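Local coordinates for protein CD180 antigen (Mus musculus, PDB 3T6Q) that may cooperate with MD-1 and TLR4 in the innate response of B cells to bacterial lipopolysaccharide, leading to NF-kappa-B activation, at residues G137-S142 and Q161-H166; D438-Q443 and H460-N465; G476-L481 and K500-V505. All coordinates share one frame; numbering follows the deposited sequence. Where two conformers were deposited one is given.

Contact 1: residues G137-S142 and Q161-H166; sequences GSNHIS and QNNAIH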
loop_
_atom_site.group_PDB
_atom_site.type_symbol
_atom_site.label_atom_id
_atom_site.label_comp_id
_atom_site.label_asym_id
_atom_site.label_seq_id
_atom_site.Cartn_x
_atom_site.Cartn_y
_atom_site.Cartn_z
ATOM N N GLY A 137 -2.551 9.962 -4.656
ATOM C CA GLY A 137 -3.648 9.139 -4.012
ATOM C C GLY A 137 -3.319 7.657 -3.829
ATOM O O GLY A 137 -2.473 7.108 -4.556
ATOM N N SER A 138 -4.002 7.001 -2.884
ATOM C CA SER A 138 -3.971 5.518 -2.754
ATOM C C SER A 138 -2.568 4.964 -2.445
ATOM O O SER A 138 -2.222 3.849 -2.851
ATOM C CB SER A 138 -4.554 4.824 -3.990
ATOM O OG SER A 138 -5.845 5.364 -4.274
ATOM N N ASN A 139 -1.836 5.713 -1.631
ATOM C CA ASN A 139 -0.499 5.358 -1.178
ATOM C C ASN A 139 -0.447 5.107 0.320
ATOM O O ASN A 139 -1.500 4.818 0.909
ATOM C CB ASN A 139 0.494 6.444 -1.640
ATOM C CG ASN A 139 0.789 6.331 -3.123
ATOM O OD1 ASN A 139 1.013 5.219 -3.639
ATOM N ND2 ASN A 139 0.763 7.448 -3.816
ATOM N N HIS A 140 0.733 5.204 0.954
ATOM C CA HIS A 140 0.852 4.998 2.406
ATOM C C HIS A 140 1.273 6.301 3.067
ATOM O O HIS A 140 1.898 6.309 4.141
ATOM C CB HIS A 140 1.936 3.935 2.769
ATOM C CG HIS A 140 1.655 2.534 2.265
ATOM N ND1 HIS A 140 0.914 1.639 2.961
ATOM C CD2 HIS A 140 2.087 1.871 1.108
ATOM C CE1 HIS A 140 0.853 0.476 2.276
ATOM N NE2 HIS A 140 1.571 0.616 1.142
ATOM N N ILE A 141 0.981 7.407 2.420
ATOM C CA ILE A 141 1.505 8.721 2.855
ATOM C C ILE A 141 0.768 9.127 4.129
ATOM O O ILE A 141 -0.478 8.991 4.221
ATOM C CB ILE A 141 1.289 9.771 1.728
ATOM C CG1 ILE A 141 2.192 9.434 0.532
ATOM C CG2 ILE A 141 1.611 11.194 2.185
ATOM C CD1 ILE A 141 1.888 10.214 -0.753
ATOM N N SER A 142 1.487 9.653 5.119
ATOM C CA SER A 142 0.785 10.046 6.343
ATOM C C SER A 142 1.007 11.502 6.716
ATOM O O SER A 142 0.586 11.935 7.759
ATOM C CB SER A 142 1.180 9.164 7.514
ATOM O OG SER A 142 2.586 9.249 7.682
ATOM N N GLN A 161 -6.008 11.848 -2.089
ATOM C CA GLN A 161 -7.212 11.013 -1.878
ATOM C C GLN A 161 -6.823 9.588 -1.424
ATOM O O GLN A 161 -5.945 8.991 -2.013
ATOM C CB GLN A 161 -8.014 10.924 -3.181
ATOM C CG GLN A 161 -9.187 9.944 -3.063
ATOM C CD GLN A 161 -10.286 10.115 -4.104
ATOM O OE1 GLN A 161 -11.025 9.163 -4.387
ATOM N NE2 GLN A 161 -10.443 11.316 -4.624
ATOM N N ASN A 162 -7.466 9.044 -0.385
ATOM C CA ASN A 162 -7.197 7.644 -0.009
ATOM C C ASN A 162 -5.759 7.378 0.507
ATOM O O ASN A 162 -5.046 6.524 -0.014
ATOM C CB ASN A 162 -7.565 6.685 -1.173
ATOM C CG ASN A 162 -7.567 5.215 -0.753
ATOM O OD1 ASN A 162 -7.912 4.871 0.384
ATOM N ND2 ASN A 162 -7.249 4.346 -1.682
ATOM N N ASN A 163 -5.342 8.099 1.560
ATOM C CA ASN A 163 -4.019 7.890 2.160
ATOM C C ASN A 163 -4.201 7.703 3.659
ATOM O O ASN A 163 -5.298 7.419 4.105
ATOM C CB ASN A 163 -3.054 9.044 1.792
ATOM C CG ASN A 163 -2.305 8.784 0.478
ATOM O OD1 ASN A 163 -1.439 7.926 0.425
ATOM N ND2 ASN A 163 -2.659 9.490 -0.580
ATOM N N ALA A 164 -3.131 7.813 4.427
ATOM C CA ALA A 164 -3.171 7.519 5.831
ATOM C C ALA A 164 -2.885 8.787 6.612
ATOM O O ALA A 164 -2.184 8.762 7.626
ATOM C CB ALA A 164 -2.124 6.452 6.153
ATOM N N ILE A 165 -3.367 9.917 6.127
ATOM C CA ILE A 165 -3.092 11.182 6.862
ATOM C C ILE A 165 -4.107 11.341 7.999
ATOM O O ILE A 165 -5.322 11.317 7.770
ATOM C CB ILE A 165 -3.127 12.395 5.908
ATOM C CG1 ILE A 165 -2.015 12.252 4.870
ATOM C CG2 ILE A 165 -2.952 13.738 6.665
ATOM C CD1 ILE A 165 -2.348 12.851 3.544
ATOM N N HIS A 166 -3.624 11.539 9.226
ATOM C CA HIS A 166 -4.534 11.679 10.336
ATOM C C HIS A 166 -4.413 12.980 11.095
ATOM O O HIS A 166 -5.192 13.222 12.031
ATOM C CB HIS A 166 -4.445 10.471 11.278
ATOM C CG HIS A 166 -3.108 10.311 11.986
ATOM N ND1 HIS A 166 -2.034 9.703 11.408
ATOM C CD2 HIS A 166 -2.709 10.651 13.300
ATOM C CE1 HIS A 166 -0.999 9.680 12.292
ATOM N NE2 HIS A 166 -1.419 10.260 13.448
HETATM O O HOH W 1 -4.130 3.926 0.639
HETATM O O HOH W 2 -0.922 11.795 9.826
#
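Asn163 turns its amide into the preceding coil, where OD1 accepts the backbone N of Ile141 at 3.2 Å, the donor standing above the carbonyl plane. A weak second bond reaches the same OD1 from Asn139 N, 3.0 Å away, so one oxygen serves two peptide groups of the bend. On both sides of this amide the main chains pair directly: Ser138 N donates to Gln161 O (2.9 Å) and Ala164 N to Ile141 O (2.9 Å). Asn162 has positive phi, a backbone shape asparagine adopts readily. Its CG, anti to the backbone N (chi1 -169°), carries ND2 to Ser138 OG at 3.1 Å, with the hydroxyl close to the amide plane. That hydroxyl also bonds an acidic side chain of another protein's chain. A water donates to both Asn139 O and Asn162 O, filling in where the chains do not pair.

The NH2 end of Asn163 is held by Leu136 O and Phe160 O. Asparagine suits the place because its short amide can accept from and donate to backbone of the preceding coil while also donating within its own. Asn139 bonds likewise one coil earlier, with Thr115 N and Phe112 O, and Asn189 OD1 accepts Ile165 N one coil later. This repetition of asparagine amides hydrogen-bonded to neighbouring backbone, coil after coil, is the asparagine ladder characteristic of leucine-rich repeat solenoids, here joining LRR 5 to LRR 6.

Contact 2: residues D438-Q443 and H460-N465; sequences DISSEQ and HFPKGN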
loop_
_atom_site.group_PDB
_atom_site.type_symbol
_atom_site.label_atom_id
_atom_site.label_comp_id
_atom_site.label_asym_id
_atom_site.label_seq_id
_atom_site.Cartn_x
_atom_site.Cartn_y
_atom_site.Cartn_z
ATOM N N ASP A 438 -48.269 15.695 -30.163
ATOM C CA ASP A 438 -48.640 15.596 -31.573
ATOM C C ASP A 438 -48.122 16.875 -32.238
ATOM O O ASP A 438 -48.635 17.979 -32.028
ATOM C CB ASP A 438 -50.149 15.480 -31.713
ATOM C CG ASP A 438 -50.626 15.555 -33.168
ATOM O OD1 ASP A 438 -51.850 15.606 -33.357
ATOM O OD2 ASP A 438 -49.814 15.564 -34.116
ATOM N N ILE A 439 -47.097 16.710 -33.041
ATOM C CA ILE A 439 -46.374 17.870 -33.555
ATOM C C ILE A 439 -47.062 18.422 -34.797
ATOM O O ILE A 439 -46.533 19.335 -35.459
ATOM C CB ILE A 439 -44.909 17.508 -33.866
ATOM C CG1 ILE A 439 -44.245 16.853 -32.651
ATOM C CG2 ILE A 439 -44.102 18.745 -34.248
ATOM C CD1 ILE A 439 -44.336 17.721 -31.401
ATOM N N SER A 440 -48.237 17.898 -35.137
ATOM C CA SER A 440 -48.930 18.451 -36.314
ATOM C C SER A 440 -49.843 19.644 -35.944
ATOM O O SER A 440 -50.257 20.402 -36.844
ATOM C CB SER A 440 -49.738 17.362 -37.031
ATOM O OG SER A 440 -50.866 17.022 -36.244
ATOM N N SER A 441 -50.164 19.807 -34.640
ATOM C CA SER A 441 -51.060 20.885 -34.180
ATOM C C SER A 441 -50.468 22.276 -34.482
ATOM O O SER A 441 -49.369 22.585 -34.036
ATOM C CB SER A 441 -51.303 20.775 -32.688
ATOM O OG SER A 441 -52.056 21.916 -32.271
ATOM N N GLU A 442 -51.195 23.109 -35.237
ATOM C CA GLU A 442 -50.643 24.377 -35.758
ATOM C C GLU A 442 -50.362 25.384 -34.648
ATOM O O GLU A 442 -49.465 26.214 -34.781
ATOM C CB GLU A 442 -51.605 25.047 -36.757
ATOM C CG GLU A 442 -51.949 24.223 -37.971
ATOM C CD GLU A 442 -52.930 24.960 -38.858
ATOM O OE1 GLU A 442 -52.544 26.020 -39.401
ATOM O OE2 GLU A 442 -54.083 24.495 -38.989
ATOM N N GLN A 443 -51.134 25.291 -33.563
ATOM C CA GLN A 443 -51.063 26.249 -32.431
ATOM C C GLN A 443 -50.084 25.815 -31.321
ATOM O O GLN A 443 -49.781 26.584 -30.401
ATOM C CB GLN A 443 -52.469 26.416 -31.804
ATOM C CG GLN A 443 -53.567 26.881 -32.776
ATOM C CD GLN A 443 -54.342 25.742 -33.475
ATOM O OE1 GLN A 443 -55.369 25.998 -34.100
ATOM N NE2 GLN A 443 -53.852 24.501 -33.389
ATOM N N HIS A 460 -44.155 12.391 -32.357
ATOM C CA HIS A 460 -44.857 11.779 -33.522
ATOM C C HIS A 460 -45.705 12.698 -34.347
ATOM O O HIS A 460 -46.189 13.751 -33.878
ATOM C CB HIS A 460 -45.717 10.600 -33.078
ATOM C CG HIS A 460 -46.962 11.014 -32.326
ATOM N ND1 HIS A 460 -48.180 11.120 -32.925
ATOM C CD2 HIS A 460 -47.148 11.362 -30.983
ATOM C CE1 HIS A 460 -49.092 11.517 -32.017
ATOM N NE2 HIS A 460 -48.463 11.657 -30.824
ATOM N N PHE A 461 -45.904 12.285 -35.600
ATOM C CA PHE A 461 -46.810 12.966 -36.492
ATOM C C PHE A 461 -47.858 11.944 -36.922
ATOM O O PHE A 461 -47.540 10.750 -37.035
ATOM C CB PHE A 461 -46.068 13.489 -37.727
ATOM C CG PHE A 461 -45.175 14.672 -37.458
ATOM C CD1 PHE A 461 -45.586 15.964 -37.768
ATOM C CD2 PHE A 461 -43.912 14.490 -36.910
ATOM C CE1 PHE A 461 -44.738 17.049 -37.530
ATOM C CE2 PHE A 461 -43.069 15.560 -36.665
ATOM C CZ PHE A 461 -43.485 16.844 -36.970
ATOM N N PRO A 462 -49.092 12.409 -37.184
ATOM C CA PRO A 462 -50.121 11.471 -37.647
ATOM C C PRO A 462 -49.617 10.708 -38.888
ATOM O O PRO A 462 -49.169 11.337 -39.848
ATOM C CB PRO A 462 -51.303 12.389 -38.002
ATOM C CG PRO A 462 -51.086 13.623 -37.194
ATOM C CD PRO A 462 -49.599 13.798 -37.103
ATOM N N LYS A 463 -49.629 9.373 -38.820
ATOM C CA LYS A 463 -49.220 8.496 -39.952
ATOM C C LYS A 463 -47.761 8.643 -40.415
ATOM O O LYS A 463 -47.448 8.359 -41.579
ATOM C CB LYS A 463 -50.138 8.721 -41.158
ATOM C CG LYS A 463 -51.620 8.595 -40.864
ATOM C CD LYS A 463 -51.938 7.247 -40.253
ATOM C CE LYS A 463 -53.299 6.789 -40.718
ATOM N NZ LYS A 463 -53.725 5.667 -39.858
ATOM N N GLY A 464 -46.884 9.116 -39.516
ATOM C CA GLY A 464 -45.445 9.298 -39.808
ATOM C C GLY A 464 -45.167 10.313 -40.901
ATOM O O GLY A 464 -44.126 10.248 -41.557
ATOM N N ASN A 465 -46.101 11.220 -41.138
ATOM C CA ASN A 465 -45.909 12.235 -42.161
ATOM C C ASN A 465 -45.925 13.673 -41.611
ATOM O O ASN A 465 -46.875 14.063 -40.928
ATOM C CB ASN A 465 -46.981 12.128 -43.247
ATOM C CG ASN A 465 -46.774 13.144 -44.360
ATOM O OD1 ASN A 465 -45.711 13.186 -44.985
ATOM N ND2 ASN A 465 -47.771 14.018 -44.572
#
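Asp438 and His460 form a single backbone bridge, in which Ile439 N donates to His460 O at 3.2 Å along a straight line, just as the chain enters a type I turn from Asp438 to Ser441.

The turn is tied by the Asp438 carboxylate. Its OD2 takes the backbone N of Ser440 (3.0 Å), making an Asx turn, and also the hydroxyl OG of Ser440 (2.8 Å). Both donors come from the same face of the carboxylate plane, OG on the syn side, and together they should limit rotation of the group. Aspartate suits this corner because its short side chain can fold back on the turn, and serine because its hydroxyl adds a second donor beside its backbone N. Across the contact Pro462 lies against this pair: its CD is 3.5 Å from Asp438 OD2, and its CG is 3.5 Å from Ser440 OG. The ring thus presents CH groups to the polar cluster.

The apolar side of the turn belongs to Ile439 and Phe461. Ile439 CB lies over one face of the phenyl ring, 3.8 Å from the centroid and offset toward the rim, in a CH-pi contact. With CG2 anti to its backbone N, Ile439 brings this methyl to 3.4 Å from Phe461 CZ, so the beta branch adds a methyl contact at the ring's CZ end to the CB over its face. On the outer side, the His460 ring has Asp438 CA over one face.

Leu456 and Asn459 also pack on Ile439, Leu488 touches Phe461, and Ser471 OG bonds Ile439 O. The contact thus joins the loop between strands 429-431 and 453-455, in LRR 15, to the loop between strands 453-455 and 465-466, in LRR 16.

Contact 3: residues G476-L481 and K500-V505; sequences GRLEIL and KMMNHV
Glu479 O gathers two backbone donors from the next coil: Asn503 N at 2.9 Å, in the carbonyl plane on a lone pair, and His504 N at 3.1 Å, nearly in line with the carbonyl. Leu481 N then returns a bond to His504 O (3.0 Å, 167°), which sets the parallel register of Ile480 beside His504 and Leu481 beside Val505. Ahead of the strands the chains diverge and water takes over. One molecule donates to Gly476 O and Leu478 O while accepting from Met501 N, and a second links Gly476 O with Lys500 N.

Side chains alternate between the two faces. Ile480 and His504 share one, where Ile480 CG2 comes to 3.9 Å from CD2 of the His504 imidazole. Leu481 and Val505 point to the other, the hydrophobic interior. There the sulfur SD of Met502 lies 3.6 Å from Leu481 CD2 and 4.3 Å from Leu478 CD2; CG anti to the carbonyl carbon (chi1 -71°) and an extended chi2 carry SD to the leucines, and the bend at chi3 sets only the direction of the terminal methyl. An unbranched, flexible methionine can settle its sulfur against two branched neighbours. Nearer the surface, Met501 lies along Gly476 and Arg477, but it has two conformers, so this contact is doubtful.

Strands 480-482 and 504-506 are neighbours in the parallel array of the solenoid. Strand 453-455 flanks them beyond Ile480, which touches His453, and strand 527-529 follows on the far side, where Tyr527 meets the His504 ring.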
loop_
_atom_site.group_PDB
_atom_site.type_symbol
_atom_site.label_atom_id
_atom_site.label_comp_id
_atom_site.label_asym_id
_atom_site.label_seq_id
_atom_site.Cartn_x
_atom_site.Cartn_y
_atom_site.Cartn_z
ATOM N N GLY A 476 -39.960 31.017 -36.453
ATOM C CA GLY A 476 -39.109 31.747 -37.413
ATOM C C GLY A 476 -37.643 31.893 -37.034
ATOM O O GLY A 476 -36.809 32.010 -37.932
ATOM N N ARG A 477 -37.293 31.897 -35.732
ATOM C CA ARG A 477 -35.856 32.001 -35.370
ATOM C C ARG A 477 -35.144 30.664 -35.153
ATOM O O ARG A 477 -33.970 30.599 -34.726
ATOM C CB ARG A 477 -35.659 32.932 -34.165
ATOM C CG ARG A 477 -36.373 34.272 -34.335
ATOM C CD ARG A 477 -35.567 35.473 -33.877
ATOM N NE ARG A 477 -35.181 36.230 -35.067
ATOM C CZ ARG A 477 -34.274 37.200 -35.113
ATOM N NH1 ARG A 477 -33.612 37.563 -34.022
ATOM N NH2 ARG A 477 -34.025 37.801 -36.269
ATOM N N LEU A 478 -35.848 29.575 -35.422
ATOM C CA LEU A 478 -35.286 28.259 -35.122
ATOM C C LEU A 478 -34.003 27.964 -35.878
ATOM O O LEU A 478 -33.949 28.098 -37.107
ATOM C CB LEU A 478 -36.329 27.167 -35.405
ATOM C CG LEU A 478 -35.989 25.817 -34.774
ATOM C CD1 LEU A 478 -36.215 25.991 -33.257
ATOM C CD2 LEU A 478 -37.020 24.814 -35.322
ATOM N N GLU A 479 -32.981 27.542 -35.149
ATOM C CA GLU A 479 -31.708 27.155 -35.735
ATOM C C GLU A 479 -31.440 25.679 -35.664
ATOM O O GLU A 479 -30.877 25.112 -36.608
ATOM C CB GLU A 479 -30.538 27.902 -35.076
ATOM C CG GLU A 479 -30.488 29.360 -35.524
ATOM C CD GLU A 479 -29.408 30.140 -34.804
ATOM O OE1 GLU A 479 -28.310 29.600 -34.547
ATOM O OE2 GLU A 479 -29.681 31.306 -34.485
ATOM N N ILE A 480 -31.821 25.067 -34.543
ATOM C CA ILE A 480 -31.491 23.659 -34.285
ATOM C C ILE A 480 -32.817 22.917 -34.079
ATOM O O ILE A 480 -33.647 23.324 -33.254
ATOM C CB ILE A 480 -30.614 23.504 -33.010
ATOM C CG1 ILE A 480 -29.293 24.242 -33.170
ATOM C CG2 ILE A 480 -30.394 22.024 -32.675
ATOM C CD1 ILE A 480 -28.539 24.463 -31.864
ATOM N N LEU A 481 -33.017 21.870 -34.873
ATOM C CA LEU A 481 -34.219 21.057 -34.863
ATOM C C LEU A 481 -33.791 19.595 -34.827
ATOM O O LEU A 481 -33.044 19.119 -35.721
ATOM C CB LEU A 481 -35.092 21.347 -36.097
ATOM C CG LEU A 481 -36.377 20.532 -36.331
ATOM C CD1 LEU A 481 -37.317 20.675 -35.106
ATOM C CD2 LEU A 481 -37.051 21.026 -37.629
ATOM N N LYS A 500 -36.506 29.673 -41.931
ATOM C CA LYS A 500 -35.431 30.112 -42.803
ATOM C C LYS A 500 -34.075 30.240 -42.121
ATOM O O LYS A 500 -33.057 30.402 -42.811
ATOM C CB LYS A 500 -35.855 31.391 -43.578
ATOM C CG LYS A 500 -37.217 31.195 -44.286
ATOM C CD LYS A 500 -37.657 32.303 -45.244
ATOM C CE LYS A 500 -38.960 31.971 -45.990
ATOM N NZ LYS A 500 -38.942 30.690 -46.790
ATOM N N MET A 501 -34.033 30.150 -40.790
ATOM C CA MET A 501 -32.751 30.287 -40.086
ATOM C C MET A 501 -32.170 28.952 -39.628
ATOM O O MET A 501 -31.180 28.932 -38.911
ATOM C CB MET A 501 -32.884 31.214 -38.868
ATOM C CG MET A 501 -33.732 32.446 -39.114
ATOM S SD MET A 501 -33.414 33.670 -37.834
ATOM C CE MET A 501 -34.782 34.806 -38.138
ATOM N N MET A 502 -32.781 27.839 -40.036
ATOM C CA MET A 502 -32.270 26.518 -39.605
ATOM C C MET A 502 -30.890 26.275 -40.135
ATOM O O MET A 502 -30.611 26.508 -41.308
ATOM C CB MET A 502 -33.215 25.370 -39.935
ATOM C CG MET A 502 -34.470 25.371 -39.091
ATOM S SD MET A 502 -35.277 23.751 -39.146
ATOM C CE MET A 502 -35.667 23.531 -40.903
ATOM N N ASN A 503 -30.001 25.839 -39.259
ATOM C CA ASN A 503 -28.656 25.461 -39.688
ATOM C C ASN A 503 -28.194 24.096 -39.141
ATOM O O ASN A 503 -27.096 23.675 -39.429
ATOM C CB ASN A 503 -27.627 26.600 -39.385
ATOM C CG ASN A 503 -27.554 26.965 -37.894
ATOM O OD1 ASN A 503 -27.481 28.162 -37.506
ATOM N ND2 ASN A 503 -27.552 25.973 -37.061
ATOM N N HIS A 504 -29.037 23.416 -38.353
ATOM C CA HIS A 504 -28.687 22.083 -37.853
ATOM C C HIS A 504 -29.965 21.271 -37.773
ATOM O O HIS A 504 -30.860 21.557 -36.951
ATOM C CB HIS A 504 -27.979 22.221 -36.489
ATOM C CG HIS A 504 -27.662 20.911 -35.800
ATOM N ND1 HIS A 504 -26.407 20.539 -35.513
ATOM C CD2 HIS A 504 -28.491 19.877 -35.331
ATOM C CE1 HIS A 504 -26.409 19.333 -34.907
ATOM N NE2 HIS A 504 -27.682 18.931 -34.787
ATOM N N VAL A 505 -30.076 20.267 -38.652
ATOM C CA VAL A 505 -31.320 19.498 -38.773
ATOM C C VAL A 505 -30.961 18.055 -38.625
ATOM O O VAL A 505 -30.224 17.509 -39.457
ATOM C CB VAL A 505 -32.030 19.766 -40.112
ATOM C CG1 VAL A 505 -33.366 19.015 -40.137
ATOM C CG2 VAL A 505 -32.251 21.296 -40.257
HETATM O O HOH W 3 -35.796 29.219 -38.817
HETATM O O HOH W 4 -37.490 31.973 -40.531
#

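The three contacts come in series along the chain, each joining consecutive coils of the leucine-rich repeat solenoid: LRR 5 with 6, LRR 15 with 16, and LRR 17 with 18. Contact 1 lies on one side of the chain's centre and contacts 2 and 3 on the other; the centre of contact 1 is about 60 Å from that of contact 2 and about 53 Å from that of contact 3. Contacts 2 and 3 are near neighbours, centres about 19 Å apart, yet do not touch. Contact 3 uses the parallel strands, whereas contacts 1 and 2 join the loops that follow them. Of the three, contact 1 alone is met by other protein chains, which places it at the assembly's interfaces.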